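Local coordinates for cellobiose 2-epimerase (Spirochaeta thermophila DSM 6192, PDB 5ZIG), which probably catalyses the reversible 2-epimerisation of cellobiose, turning its reducing-end glucose into mannose to give glucosyl-mannose, at residues Gly56-Ala61 against Lys118-Ala123; Leu94-His99 against Phe168-Ser173. All coordinates share one frame; numbering follows the deposited sequence.

Contact 1. Residues Gly56-Ala61 against Lys118-Ala123; sequences GLVMTA and KLYGNA
V58 and G121 bring the two helix starts together, their CA atoms 5.2 Å apart, while the axes of 57-61 and 119-123 run nearly parallel at 14° and approach to 9.0 Å. Such side-by-side, parallel helices belong to the inner ring of the (α/α)6 barrel, the fold of the N-acylglucosamine 2-epimerase family; G56 and K118 are the N-cap residues of the pair. G121 allows the close spacing: a CB there would clash with L57 CD2. The leucine lays its CD2 methyl on the peptide unit that follows the glycine, its CG swung anti to the backbone N (chi1 170°), with CD2 3.4 Å from G121 C. Replacing the leucine by alanine would remove that methyl and is likely to open a gap over the G121 peptide, where L90 and F102 also pack on the leucine. V58, the next residue, meets the tyrosine of the other helix: its CG2 comes to the edge of the Y120 ring, close to the ring plane, 3.9 Å from CD1, and CG1 lies near CE1. The two side chains cross at about a right angle, and H196 makes an edge-to-face contact with the same tyrosine. Each helix also binds its own cap carbonyl twice. G56 O receives T60 N and T60 OG1 from opposite faces of its plane, the hydroxyl at 2.8 Å. N122, whose OD1 accepts a hydrogen bond from F102 N, turns its amide back so that ND2 reaches K118 O at 2.9 Å, almost straight at 176° but from above the carbonyl plane.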
loop_
_atom_site.group_PDB
_atom_site.type_symbol
_atom_site.label_atom_id
_atom_site.label_comp_id
_atom_site.label_asym_id
_atom_site.label_seq_id
_atom_site.Cartn_x
_atom_site.Cartn_y
_atom_site.Cartn_z
ATOM N N GLY A 56 13.384 -6.808 5.371
ATOM C CA GLY A 56 12.423 -7.364 4.457
ATOM C C GLY A 56 12.456 -6.697 3.097
ATOM O O GLY A 56 12.846 -5.536 2.956
ATOM N N LEU A 57 12.029 -7.463 2.095
ATOM C CA LEU A 57 11.870 -6.931 0.751
ATOM C C LEU A 57 10.831 -5.814 0.723
ATOM O O LEU A 57 11.097 -4.729 0.198
ATOM C CB LEU A 57 11.473 -8.063 -0.198
ATOM C CG LEU A 57 11.031 -7.623 -1.583
ATOM C CD1 LEU A 57 12.098 -6.744 -2.265
ATOM C CD2 LEU A 57 10.672 -8.867 -2.422
ATOM N N VAL A 58 9.632 -6.088 1.255
ATOM C CA VAL A 58 8.544 -5.101 1.310
ATOM C C VAL A 58 9.007 -3.815 1.986
ATOM O O VAL A 58 8.857 -2.721 1.441
ATOM C CB VAL A 58 7.323 -5.687 2.044
ATOM C CG1 VAL A 58 6.153 -4.701 2.008
ATOM C CG2 VAL A 58 6.925 -7.034 1.466
ATOM N N MET A 59 9.565 -3.932 3.195
ATOM C CA MET A 59 9.943 -2.743 3.955
ATOM C C MET A 59 10.992 -1.920 3.212
ATOM O O MET A 59 10.887 -0.690 3.130
ATOM C CB MET A 59 10.446 -3.156 5.338
ATOM C CG MET A 59 10.959 -2.029 6.208
ATOM S SD MET A 59 12.451 -2.559 7.089
ATOM C CE MET A 59 13.584 -2.667 5.709
ATOM N N THR A 60 11.991 -2.585 2.635
ATOM C CA THR A 60 13.039 -1.874 1.909
ATOM C C THR A 60 12.485 -1.184 0.668
ATOM O O THR A 60 12.883 -0.059 0.348
ATOM C CB THR A 60 14.144 -2.858 1.530
ATOM O OG1 THR A 60 14.691 -3.423 2.733
ATOM C CG2 THR A 60 15.254 -2.167 0.715
ATOM N N ALA A 61 11.581 -1.852 -0.055
ATOM C CA ALA A 61 10.981 -1.242 -1.239
ATOM C C ALA A 61 10.036 -0.102 -0.859
ATOM O O ALA A 61 9.960 0.911 -1.567
ATOM C CB ALA A 61 10.247 -2.300 -2.057
ATOM N N LYS A 118 8.069 -13.998 -3.408
ATOM C CA LYS A 118 6.663 -13.662 -3.245
ATOM C C LYS A 118 6.293 -12.555 -4.225
ATOM O O LYS A 118 6.960 -11.518 -4.282
ATOM C CB LYS A 118 6.374 -13.229 -1.807
ATOM C CG LYS A 118 6.802 -14.264 -0.770
ATOM C CD LYS A 118 6.000 -14.155 0.534
ATOM C CE LYS A 118 6.542 -15.089 1.620
ATOM N NZ LYS A 118 5.557 -15.274 2.727
ATOM N N LEU A 119 5.239 -12.792 -5.008
ATOM C CA LEU A 119 4.801 -11.779 -5.960
ATOM C C LEU A 119 4.434 -10.487 -5.244
ATOM O O LEU A 119 4.713 -9.389 -5.748
ATOM C CB LEU A 119 3.627 -12.301 -6.785
ATOM C CG LEU A 119 4.107 -13.121 -7.989
ATOM C CD1 LEU A 119 4.837 -14.411 -7.576
ATOM C CD2 LEU A 119 2.954 -13.408 -8.897
ATOM N N TYR A 120 3.857 -10.606 -4.051
ATOM C CA TYR A 120 3.563 -9.424 -3.248
ATOM C C TYR A 120 4.785 -8.540 -3.122
ATOM O O TYR A 120 4.729 -7.341 -3.408
ATOM C CB TYR A 120 3.067 -9.833 -1.878
ATOM C CG TYR A 120 2.622 -8.665 -1.036
ATOM C CD1 TYR A 120 3.516 -8.003 -0.203
ATOM C CD2 TYR A 120 1.309 -8.219 -1.083
ATOM C CE1 TYR A 120 3.112 -6.929 0.567
ATOM C CE2 TYR A 120 0.892 -7.144 -0.304
ATOM C CZ TYR A 120 1.797 -6.507 0.519
ATOM O OH TYR A 120 1.385 -5.436 1.291
ATOM N N GLY A 121 5.909 -9.115 -2.705
ATOM C CA GLY A 121 7.118 -8.320 -2.558
ATOM C C GLY A 121 7.751 -7.894 -3.863
ATOM O O GLY A 121 8.272 -6.782 -3.980
ATOM N N ASN A 122 7.767 -8.795 -4.846
ATOM C CA ASN A 122 8.277 -8.418 -6.156
ATOM C C ASN A 122 7.420 -7.324 -6.798
ATOM O O ASN A 122 7.953 -6.468 -7.522
ATOM C CB ASN A 122 8.369 -9.667 -7.040
ATOM C CG ASN A 122 9.600 -10.511 -6.715
ATOM O OD1 ASN A 122 10.642 -10.358 -7.340
ATOM N ND2 ASN A 122 9.495 -11.363 -5.707
ATOM N N ALA A 123 6.104 -7.324 -6.538
ATOM C CA ALA A 123 5.248 -6.200 -6.948
ATOM C C ALA A 123 5.745 -4.891 -6.352
ATOM O O ALA A 123 6.024 -3.931 -7.078
ATOM C CB ALA A 123 3.794 -6.432 -6.524
#

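Contact 2. Residues Leu94-His99 against Phe168-Ser173; sequences LYDATH and FTEDWS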
loop_
_atom_site.group_PDB
_atom_site.type_symbol
_atom_site.label_atom_id
_atom_site.label_comp_id
_atom_site.label_asym_id
_atom_site.label_seq_id
_atom_site.Cartn_x
_atom_site.Cartn_y
_atom_site.Cartn_z
ATOM N N LEU A 94 18.851 -7.645 -1.834
ATOM C CA LEU A 94 17.594 -8.361 -2.037
ATOM C C LEU A 94 17.456 -8.938 -3.450
ATOM O O LEU A 94 16.679 -9.883 -3.662
ATOM C CB LEU A 94 16.423 -7.428 -1.708
ATOM C CG LEU A 94 16.348 -7.154 -0.193
ATOM C CD1 LEU A 94 15.790 -5.754 0.122
ATOM C CD2 LEU A 94 15.563 -8.256 0.558
ATOM N N TYR A 95 18.190 -8.395 -4.411
ATOM C CA TYR A 95 18.123 -8.880 -5.780
ATOM C C TYR A 95 18.825 -10.241 -5.926
ATOM O O TYR A 95 19.944 -10.435 -5.443
ATOM C CB TYR A 95 18.752 -7.833 -6.700
ATOM C CG TYR A 95 18.641 -8.132 -8.171
ATOM C CD1 TYR A 95 17.408 -8.302 -8.768
ATOM C CD2 TYR A 95 19.784 -8.246 -8.959
ATOM C CE1 TYR A 95 17.309 -8.584 -10.133
ATOM C CE2 TYR A 95 19.703 -8.520 -10.302
ATOM C CZ TYR A 95 18.469 -8.684 -10.893
ATOM O OH TYR A 95 18.406 -8.956 -12.241
ATOM N N ASP A 96 18.153 -11.183 -6.590
ATOM C CA ASP A 96 18.698 -12.513 -6.872
ATOM C C ASP A 96 19.412 -12.414 -8.217
ATOM O O ASP A 96 18.782 -12.478 -9.270
ATOM C CB ASP A 96 17.583 -13.567 -6.865
ATOM C CG ASP A 96 18.096 -15.013 -7.145
ATOM O OD1 ASP A 96 17.313 -15.991 -7.080
ATOM O OD2 ASP A 96 19.283 -15.167 -7.458
ATOM N N ALA A 97 20.736 -12.233 -8.183
ATOM C CA ALA A 97 21.487 -12.070 -9.419
ATOM C C ALA A 97 21.517 -13.337 -10.263
ATOM O O ALA A 97 21.857 -13.258 -11.446
ATOM C CB ALA A 97 22.917 -11.617 -9.117
ATOM N N THR A 98 21.156 -14.488 -9.693
ATOM C CA THR A 98 21.152 -15.745 -10.429
ATOM C C THR A 98 19.803 -15.990 -11.101
ATOM O O THR A 98 19.724 -16.124 -12.327
ATOM C CB THR A 98 21.511 -16.910 -9.490
ATOM O OG1 THR A 98 22.791 -16.670 -8.887
ATOM C CG2 THR A 98 21.542 -18.220 -10.253
ATOM N N HIS A 99 18.733 -16.051 -10.317
ATOM C CA HIS A 99 17.422 -16.409 -10.850
ATOM C C HIS A 99 16.513 -15.208 -11.070
ATOM O O HIS A 99 15.353 -15.393 -11.449
ATOM C CB HIS A 99 16.734 -17.416 -9.921
ATOM C CG HIS A 99 17.605 -18.582 -9.543
ATOM N ND1 HIS A 99 17.759 -19.694 -10.353
ATOM C CD2 HIS A 99 18.374 -18.803 -8.452
ATOM C CE1 HIS A 99 18.587 -20.546 -9.774
ATOM N NE2 HIS A 99 18.966 -20.034 -8.613
ATOM N N PHE A 168 6.609 -18.252 -5.458
ATOM C CA PHE A 168 7.378 -19.270 -6.150
ATOM C C PHE A 168 8.654 -19.572 -5.378
ATOM O O PHE A 168 9.143 -18.761 -4.583
ATOM C CB PHE A 168 7.729 -18.846 -7.592
ATOM C CG PHE A 168 6.572 -18.895 -8.537
ATOM C CD1 PHE A 168 5.681 -17.830 -8.622
ATOM C CD2 PHE A 168 6.365 -20.007 -9.339
ATOM C CE1 PHE A 168 4.602 -17.878 -9.508
ATOM C CE2 PHE A 168 5.293 -20.064 -10.212
ATOM C CZ PHE A 168 4.404 -19.004 -10.288
ATOM N N THR A 169 9.182 -20.771 -5.634
ATOM C CA THR A 169 10.503 -21.161 -5.180
ATOM C C THR A 169 11.560 -20.231 -5.771
ATOM O O THR A 169 11.310 -19.470 -6.716
ATOM C CB THR A 169 10.800 -22.603 -5.587
ATOM O OG1 THR A 169 10.425 -22.798 -6.959
ATOM C CG2 THR A 169 10.036 -23.590 -4.711
ATOM N N GLU A 170 12.770 -20.327 -5.216
ATOM C CA GLU A 170 13.826 -19.390 -5.578
ATOM C C GLU A 170 14.036 -19.334 -7.094
ATOM O O GLU A 170 14.119 -18.244 -7.676
ATOM C CB GLU A 170 15.121 -19.763 -4.851
ATOM C CG GLU A 170 16.271 -18.821 -5.158
ATOM C CD GLU A 170 17.558 -19.207 -4.453
ATOM O OE1 GLU A 170 17.577 -20.264 -3.781
ATOM O OE2 GLU A 170 18.550 -18.450 -4.581
ATOM N N ASP A 171 14.071 -20.502 -7.756
ATOM C CA ASP A 171 14.325 -20.583 -9.190
ATOM C C ASP A 171 13.103 -20.259 -10.042
ATOM O O ASP A 171 13.173 -20.407 -11.267
ATOM C CB ASP A 171 14.863 -21.979 -9.555
ATOM C CG ASP A 171 13.901 -23.108 -9.179
ATOM O OD1 ASP A 171 12.680 -22.856 -9.033
ATOM O OD2 ASP A 171 14.361 -24.260 -9.038
ATOM N N TRP A 172 11.991 -19.849 -9.420
ATOM C CA TRP A 172 10.730 -19.467 -10.067
ATOM C C TRP A 172 10.059 -20.636 -10.782
ATOM O O TRP A 172 9.251 -20.427 -11.703
ATOM C CB TRP A 172 10.920 -18.308 -11.055
ATOM C CG TRP A 172 11.140 -16.938 -10.455
ATOM C CD1 TRP A 172 12.340 -16.327 -10.243
ATOM C CD2 TRP A 172 10.134 -15.994 -10.043
ATOM N NE1 TRP A 172 12.149 -15.076 -9.706
ATOM C CE2 TRP A 172 10.806 -14.841 -9.587
ATOM C CE3 TRP A 172 8.734 -16.005 -10.037
ATOM C CZ2 TRP A 172 10.129 -13.720 -9.100
ATOM C CZ3 TRP A 172 8.057 -14.872 -9.550
ATOM C CH2 TRP A 172 8.762 -13.760 -9.088
ATOM N N SER A 173 10.351 -21.866 -10.370
ATOM C CA SER A 173 9.841 -23.042 -11.063
ATOM C C SER A 173 8.538 -23.574 -10.484
ATOM O O SER A 173 7.714 -24.107 -11.232
ATOM C CB SER A 173 10.877 -24.175 -11.017
ATOM O OG SER A 173 10.871 -24.831 -9.760
HETATM O O HOH W 1 20.359 -17.148 -5.715
HETATM O O HOH W 2 15.878 -19.256 -12.755
#
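D96 and E170 bring their carboxylates close, D96 OD1 only 3.7 Å from E170 OE2, the side chains crossing at about a right angle and the planes 49° apart. Both have a basic mate: K117 makes a salt bridge to D96 OD1 and R115 one to E170 OE2, so the like charges are probably well balanced. A water spans them as well, donating to D96 OD2 and to E170 OE2. The glutamate gets this far because its chain is fully extended, CG anti to the backbone N (chi1 -179°), and D96 OD1 also touches its CG at 3.6 Å. D96 OD2 meanwhile organises its own loop: it accepts from T98 N in an Asx turn and from H99 N, both bonds coming from the same face of the carboxylate, the second the straighter at 169°. These are two loops on the rim of the (α/α)6 barrel, one leading out of helix 77-94, the other a type I beta turn from T169 to W172 that links strands 167-168 and 175-176. H99 contributes the largest share of the buried surface. Its ring lies over the turn with D171 CA against one face, a CH-pi contact in which that CA stands 4.1 Å from the centroid of the H99 ring, while H99 CB rests 3.5 Å from E170 O. A second water joins H99 ND1 to D171 O. D171 OD1 faces its own turn, gripped by T169 OG1, S173 N and S173 OG, the last at 2.8 Å. The buried W172 brings CD1 to 3.4 Å from H99 O, and its NE1 donates to R100 O.

The centres of contact 1 and contact 2 lie about 13 Å apart, on the same side of the chain's centre, contact 1 about 11 Å from it and contact 2 about 24 Å. Along the chain their segments alternate: 56-61, 94-99, 118-123, 168-173. Helix 77-94 follows helix 57-73 and ends in the first loop of contact 2; helix 119-136 and helix 139-156 precede its second. The two contacts thus join parts of the chain around helices 57-73 and 77-94 to parts around helices 119-136 and 139-156, once between inner helices and once between surface loops. They also touch: T60 packs on L94, L119 on F168 and W172, and N122 on W172, so the packing of the inner helix starts runs directly into that of the rim loops.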